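Local coordinates for probable leucine/isoleucine/valine-binding protein (Rhodopirellula baltica, PDB 4KV7) that probably binds branched-chain amino acids or related small solutes as the periplasmic receptor of an ABC-type uptake system, at residues 272-277 / 359-364; 251-256 / 299-304. The protein carries 1 engineered substitution. All coordinates share one frame; numbering follows the deposited sequence.

How the interactions relate
Following the chain, strand 244-247 leads into 251-256, strand 268-271 into 272-277, and helix 281-293 into 299-304; 359-364 comes last. Interaction 2 closes a loop of 42 residues between 256 and 299, and interaction 1 one of 81 between 277 and 359. The segments alternate, so the loops cross. Segment 272-277 lies inside the first loop, and 299-304 inside the second. Interaction 1 joins the exit of strand 268-271 to the start of strand 361-365; interaction 2 brings helices 253-260 and 301-319 together. They touch through Phe276, whose CE2 lies 3.4 Å from Asp254 OD1, and through Pro274 and Leu304.

Interaction 1 of 2, residues 272-277 / 359-364; sequences VVPHFD and KVWPVL
The indole of Trp361 turns one face to the peptide that joins Val273 to Pro274, and this face contact accounts for most of the buried area. Val273 C sits 3.3 Å from Trp361 CE3 toward the rim of the ring system, while Pro274 N lies over its centre. Pro274 CA adds a CH-pi contact, 3.6 Å from the centroid of the five-membered ring and only 2° off its normal. The pyrrolidine spreads along the same side: Pro274 CB reaches Trp361 NE1 at 3.7 Å, and CD comes near CZ2 and CH2 of the six-membered ring. Trp361 CG lies beside its backbone N (chi1 -79°), which carries the indole from the strand to the Val273-Pro274 backbone; Lys359 CG covers the opposite face near the rim.

A looser van der Waals contact lies at the other end, where His275 CD2 meets Val363 CG1 at 4.1 Å, the two side chains crossing at about a right angle.

The polar link is indirect. One water donates to Val272 O at 2.9 Å and to Lys359 O at 2.7 Å, and Tyr134 OH is a further hydrogen-bonding partner of Val272 O. The His275 ring is held in orientation at both nitrogens: Asp277 N donates to ND1 in the ring plane at 3.0 Å, and NE2 is bonded to Ser370 OG.

Strands 268-271 and 361-365 run antiparallel, with Trp361 and Gln271 still joined by backbone hydrogen bonding. Past that pairing the antiparallel course is lost and 272-275 passes over the indole, consistent with crossings between the two lobes of a type I periplasmic binding protein. No direct hydrogen bond spans these two segments, so cohesion here rests on dispersion and CH-pi attraction over the indole, supplemented by a water that joins two carbonyl groups.

Interaction 2 of 2, residues 251-256 / 299-304; sequences VGADAL and LSFVSL
Asp254 reaches from the first turn of helix 253-260 to the beginning of helix 301-319, where Phe301 N donates to its OD2. From the backbone, CB points toward the other segment, and chi1 of -62° sets CG beside the Asp254 N and anti to the carbonyl carbon, extending the carboxylate toward Ser300. There CG comes within 3.9 Å of Ser300 CB. OD2 does most of the work at the tip. It takes the Phe301 N-H at 2.9 Å with an N-H...O angle of 160°, the donor arriving almost in line with the C-O bond. The same oxygen lies 3.3 Å from Ser300 CA and 3.2 Å from Phe301 CD2, in an oblique approach to the ring. OD1 comes near Phe301 CE2 more loosely, at 4.0 Å; the carboxylate and ring planes are 23° apart.

Ser300 is the N-cap of the second helix. Its OG accepts from Ser303 N at 3.0 Å in a nearly straight bond, so two early N-H groups of the helix are satisfied by side chains, one from within the segment and one across the contact. The positive end of the helix dipole would be expected to favour a charged carboxylate at Asp254.

Beside this polar pair, Ala253 CB rests against Phe301 CE2 at 4.1 Å. Ala253 also packs on Ala269 and Gln271 of strand 268-271, and the Phe301 ring meets those of His275 and Phe276 in the following loop. Tyr286 of helix 281-293 bonds to Ser300 N and Ser303 OG. The contact thus joins the starts of two helices next to strand 268-271, while Leu256 touches helix 226-238.

Interaction 1 of 2, residues 272-277 / 359-364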
loop_
_atom_site.group_PDB
_atom_site.type_symbol
_atom_site.label_atom_id
_atom_site.label_comp_id
_atom_site.label_asym_id
_atom_site.label_seq_id
_atom_site.Cartn_x
_atom_site.Cartn_y
_atom_site.Cartn_z
ATOM N N VAL A 272 -0.767 -6.763 1.555
ATOM C CA VAL A 272 0.678 -6.850 1.660
ATOM C C VAL A 272 1.131 -6.970 3.114
ATOM O O VAL A 272 2.327 -6.885 3.410
ATOM C CB VAL A 272 1.369 -5.661 0.969
ATOM C CG1 VAL A 272 1.062 -5.668 -0.524
ATOM C CG2 VAL A 272 0.949 -4.341 1.616
ATOM N N VAL A 273 0.164 -7.187 3.995
ATOM C CA VAL A 273 0.379 -7.397 5.425
ATOM C C VAL A 273 -0.532 -8.545 5.853
ATOM O O VAL A 273 -1.537 -8.816 5.189
ATOM C CB VAL A 273 0.022 -6.131 6.255
ATOM C CG1 VAL A 273 0.969 -4.983 5.913
ATOM C CG2 VAL A 273 -1.433 -5.722 6.031
ATOM N N PRO A 274 -0.199 -9.230 6.953
ATOM C CA PRO A 274 -1.104 -10.248 7.495
ATOM C C PRO A 274 -2.359 -9.582 8.055
ATOM O O PRO A 274 -2.483 -8.356 8.078
ATOM C CB PRO A 274 -0.272 -10.899 8.600
ATOM C CG PRO A 274 0.670 -9.832 9.021
ATOM C CD PRO A 274 1.018 -9.088 7.768
ATOM N N HIS A 275 -3.321 -10.387 8.481
ATOM C CA HIS A 275 -4.572 -9.818 8.941
ATOM C C HIS A 275 -4.358 -9.137 10.284
ATOM O O HIS A 275 -3.623 -9.640 11.131
ATOM C CB HIS A 275 -5.652 -10.884 9.061
ATOM C CG HIS A 275 -7.027 -10.312 9.039
ATOM N ND1 HIS A 275 -7.536 -9.567 10.081
ATOM C CD2 HIS A 275 -7.975 -10.311 8.075
ATOM C CE1 HIS A 275 -8.754 -9.155 9.768
ATOM N NE2 HIS A 275 -9.044 -9.597 8.557
ATOM N N PHE A 276 -5.000 -7.994 10.489
ATOM C CA PHE A 276 -4.852 -7.267 11.750
ATOM C C PHE A 276 -5.467 -7.983 12.944
ATOM O O PHE A 276 -5.226 -7.589 14.088
ATOM C CB PHE A 276 -5.365 -5.828 11.635
ATOM C CG PHE A 276 -6.753 -5.708 11.069
ATOM C CD1 PHE A 276 -7.860 -5.958 11.857
ATOM C CD2 PHE A 276 -6.946 -5.310 9.749
ATOM C CE1 PHE A 276 -9.137 -5.816 11.342
ATOM C CE2 PHE A 276 -8.216 -5.175 9.230
ATOM C CZ PHE A 276 -9.314 -5.422 10.025
ATOM N N ASP A 277 -6.222 -9.051 12.690
ATOM C CA ASP A 277 -6.746 -9.882 13.765
ATOM C C ASP A 277 -5.839 -11.080 14.074
ATOM O O ASP A 277 -6.147 -11.874 14.968
ATOM C CB ASP A 277 -8.165 -10.373 13.444
ATOM C CG ASP A 277 -9.204 -9.255 13.496
ATOM O OD1 ASP A 277 -9.007 -8.275 14.244
ATOM O OD2 ASP A 277 -10.234 -9.369 12.797
ATOM N N LYS A 359 5.507 -11.218 0.134
ATOM C CA LYS A 359 4.362 -11.996 0.575
ATOM C C LYS A 359 3.046 -11.279 0.295
ATOM O O LYS A 359 2.913 -10.068 0.504
ATOM C CB LYS A 359 4.486 -12.326 2.056
ATOM C CG LYS A 359 3.554 -13.422 2.540
ATOM C CD LYS A 359 4.183 -14.188 3.698
ATOM C CE LYS A 359 3.214 -15.172 4.318
ATOM N NZ LYS A 359 3.794 -15.780 5.555
ATOM N N VAL A 360 2.081 -12.049 -0.185
ATOM C CA VAL A 360 0.750 -11.550 -0.495
ATOM C C VAL A 360 -0.235 -12.366 0.334
ATOM O O VAL A 360 -0.226 -13.605 0.274
ATOM C CB VAL A 360 0.450 -11.696 -1.998
ATOM C CG1 VAL A 360 -1.002 -11.347 -2.305
ATOM C CG2 VAL A 360 1.419 -10.839 -2.820
ATOM N N TRP A 361 -1.065 -11.677 1.116
ATOM C CA TRP A 361 -2.040 -12.309 1.989
ATOM C C TRP A 361 -3.436 -12.022 1.480
ATOM O O TRP A 361 -3.955 -10.926 1.704
ATOM C CB TRP A 361 -1.951 -11.714 3.387
ATOM C CG TRP A 361 -0.838 -12.189 4.273
ATOM C CD1 TRP A 361 -0.885 -13.227 5.162
ATOM C CD2 TRP A 361 0.464 -11.606 4.414
ATOM N NE1 TRP A 361 0.302 -13.330 5.834
ATOM C CE2 TRP A 361 1.152 -12.346 5.393
ATOM C CE3 TRP A 361 1.119 -10.534 3.798
ATOM C CZ2 TRP A 361 2.451 -12.045 5.777
ATOM C CZ3 TRP A 361 2.402 -10.231 4.184
ATOM C CH2 TRP A 361 3.061 -10.984 5.162
ATOM N N PRO A 362 -4.065 -12.977 0.783
ATOM C CA PRO A 362 -5.434 -12.718 0.320
ATOM C C PRO A 362 -6.437 -12.782 1.465
ATOM O O PRO A 362 -6.277 -13.572 2.396
ATOM C CB PRO A 362 -5.696 -13.844 -0.683
ATOM C CG PRO A 362 -4.764 -14.923 -0.295
ATOM C CD PRO A 362 -3.561 -14.290 0.351
ATOM N N VAL A 363 -7.461 -11.936 1.403
ATOM C CA VAL A 363 -8.547 -12.001 2.364
ATOM C C VAL A 363 -9.874 -12.064 1.631
ATOM O O VAL A 363 -10.002 -11.569 0.509
ATOM C CB VAL A 363 -8.542 -10.822 3.379
ATOM C CG1 VAL A 363 -7.195 -10.731 4.100
ATOM C CG2 VAL A 363 -8.908 -9.497 2.714
ATOM N N LEU A 364 -10.840 -12.701 2.279
ATOM C CA LEU A 364 -12.200 -12.772 1.786
ATOM C C LEU A 364 -13.067 -11.876 2.656
ATOM O O LEU A 364 -13.119 -12.036 3.881
ATOM C CB LEU A 364 -12.703 -14.213 1.859
ATOM C CG LEU A 364 -14.160 -14.433 1.442
ATOM C CD1 LEU A 364 -14.373 -14.072 -0.029
ATOM C CD2 LEU A 364 -14.612 -15.863 1.725
HETATM O O HOH W 1 4.220 -7.861 1.474
#

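Interaction 2 of 2, residues 251-256 / 299-304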
loop_
_atom_site.group_PDB
_atom_site.type_symbol
_atom_site.label_atom_id
_atom_site.label_comp_id
_atom_site.label_asym_id
_atom_site.label_seq_id
_atom_site.Cartn_x
_atom_site.Cartn_y
_atom_site.Cartn_z
ATOM N N VAL A 251 -6.572 -0.487 -2.926
ATOM C CA VAL A 251 -7.980 -0.095 -2.923
ATOM C C VAL A 251 -8.417 0.365 -1.540
ATOM O O VAL A 251 -9.156 1.338 -1.413
ATOM C CB VAL A 251 -8.878 -1.257 -3.410
ATOM C CG1 VAL A 251 -10.356 -0.918 -3.253
ATOM C CG2 VAL A 251 -8.559 -1.594 -4.855
ATOM N N GLY A 252 -7.956 -0.335 -0.509
ATOM C CA GLY A 252 -8.371 -0.075 0.860
ATOM C C GLY A 252 -9.568 -0.931 1.211
ATOM O O GLY A 252 -10.716 -0.485 1.117
ATOM N N ALA A 253 -9.305 -2.184 1.577
ATOM C CA ALA A 253 -10.370 -3.167 1.765
ATOM C C ALA A 253 -11.288 -2.802 2.915
ATOM O O ALA A 253 -12.475 -3.101 2.876
ATOM C CB ALA A 253 -9.780 -4.557 1.970
ATOM N N ASP A 254 -10.745 -2.167 3.944
ATOM C CA ASP A 254 -11.578 -1.775 5.071
ATOM C C ASP A 254 -12.533 -0.650 4.686
ATOM O O ASP A 254 -13.720 -0.699 4.996
ATOM C CB ASP A 254 -10.703 -1.417 6.265
ATOM C CG ASP A 254 -9.881 -2.598 6.733
ATOM O OD1 ASP A 254 -10.491 -3.560 7.237
ATOM O OD2 ASP A 254 -8.635 -2.570 6.582
ATOM N N ALA A 255 -12.020 0.336 3.962
ATOM C CA ALA A 255 -12.873 1.415 3.471
ATOM C C ALA A 255 -13.894 0.906 2.453
ATOM O O ALA A 255 -15.041 1.366 2.415
ATOM C CB ALA A 255 -12.041 2.518 2.872
ATOM N N LEU A 256 -13.480 -0.042 1.626
ATOM C CA LEU A 256 -14.367 -0.624 0.635
ATOM C C LEU A 256 -15.536 -1.335 1.303
ATOM O O LEU A 256 -16.698 -1.155 0.915
ATOM C CB LEU A 256 -13.577 -1.608 -0.223
ATOM C CG LEU A 256 -14.345 -2.302 -1.346
ATOM C CD1 LEU A 256 -14.665 -1.342 -2.484
ATOM C CD2 LEU A 256 -13.551 -3.483 -1.863
ATOM N N LEU A 299 -8.976 -0.655 13.579
ATOM C CA LEU A 299 -7.823 -1.309 12.970
ATOM C C LEU A 299 -8.028 -1.400 11.460
ATOM O O LEU A 299 -9.165 -1.413 10.987
ATOM C CB LEU A 299 -7.635 -2.704 13.552
ATOM C CG LEU A 299 -7.495 -2.765 15.073
ATOM C CD1 LEU A 299 -7.262 -4.194 15.518
ATOM C CD2 LEU A 299 -6.380 -1.843 15.554
ATOM N N SER A 300 -6.938 -1.450 10.701
ATOM C CA SER A 300 -7.041 -1.624 9.255
ATOM C C SER A 300 -5.758 -2.194 8.684
ATOM O O SER A 300 -4.693 -2.109 9.303
ATOM C CB SER A 300 -7.360 -0.296 8.565
ATOM O OG SER A 300 -6.269 0.607 8.616
ATOM N N PHE A 301 -5.849 -2.769 7.491
ATOM C CA PHE A 301 -4.641 -3.227 6.819
ATOM C C PHE A 301 -3.711 -2.054 6.528
ATOM O O PHE A 301 -2.502 -2.230 6.466
ATOM C CB PHE A 301 -4.950 -3.964 5.512
ATOM C CG PHE A 301 -5.895 -5.127 5.674
ATOM C CD1 PHE A 301 -5.491 -6.294 6.315
ATOM C CD2 PHE A 301 -7.185 -5.052 5.183
ATOM C CE1 PHE A 301 -6.373 -7.358 6.472
ATOM C CE2 PHE A 301 -8.071 -6.115 5.343
ATOM C CZ PHE A 301 -7.657 -7.268 5.976
ATOM N N VAL A 302 -4.285 -0.870 6.325
ATOM C CA VAL A 302 -3.502 0.301 5.971
ATOM C C VAL A 302 -2.652 0.758 7.155
ATOM O O VAL A 302 -1.440 0.957 7.027
ATOM C CB VAL A 302 -4.409 1.444 5.466
ATOM C CG1 VAL A 302 -3.576 2.667 5.133
ATOM C CG2 VAL A 302 -5.213 1.005 4.239
ATOM N N SER A 303 -3.266 0.924 8.320
ATOM C CA SER A 303 -2.462 1.338 9.459
ATOM C C SER A 303 -1.504 0.249 9.921
ATOM O O SER A 303 -0.444 0.565 10.449
ATOM C CB SER A 303 -3.306 1.862 10.619
ATOM O OG SER A 303 -4.238 0.905 11.074
ATOM N N LEU A 304 -1.848 -1.026 9.729
ATOM C CA LEU A 304 -0.899 -2.088 10.026
ATOM C C LEU A 304 0.340 -1.941 9.151
ATOM O O LEU A 304 1.462 -2.073 9.637
ATOM C CB LEU A 304 -1.549 -3.459 9.844
ATOM C CG LEU A 304 -0.628 -4.675 9.949
ATOM C CD1 LEU A 304 0.129 -4.680 11.282
ATOM C CD2 LEU A 304 -1.448 -5.937 9.820
#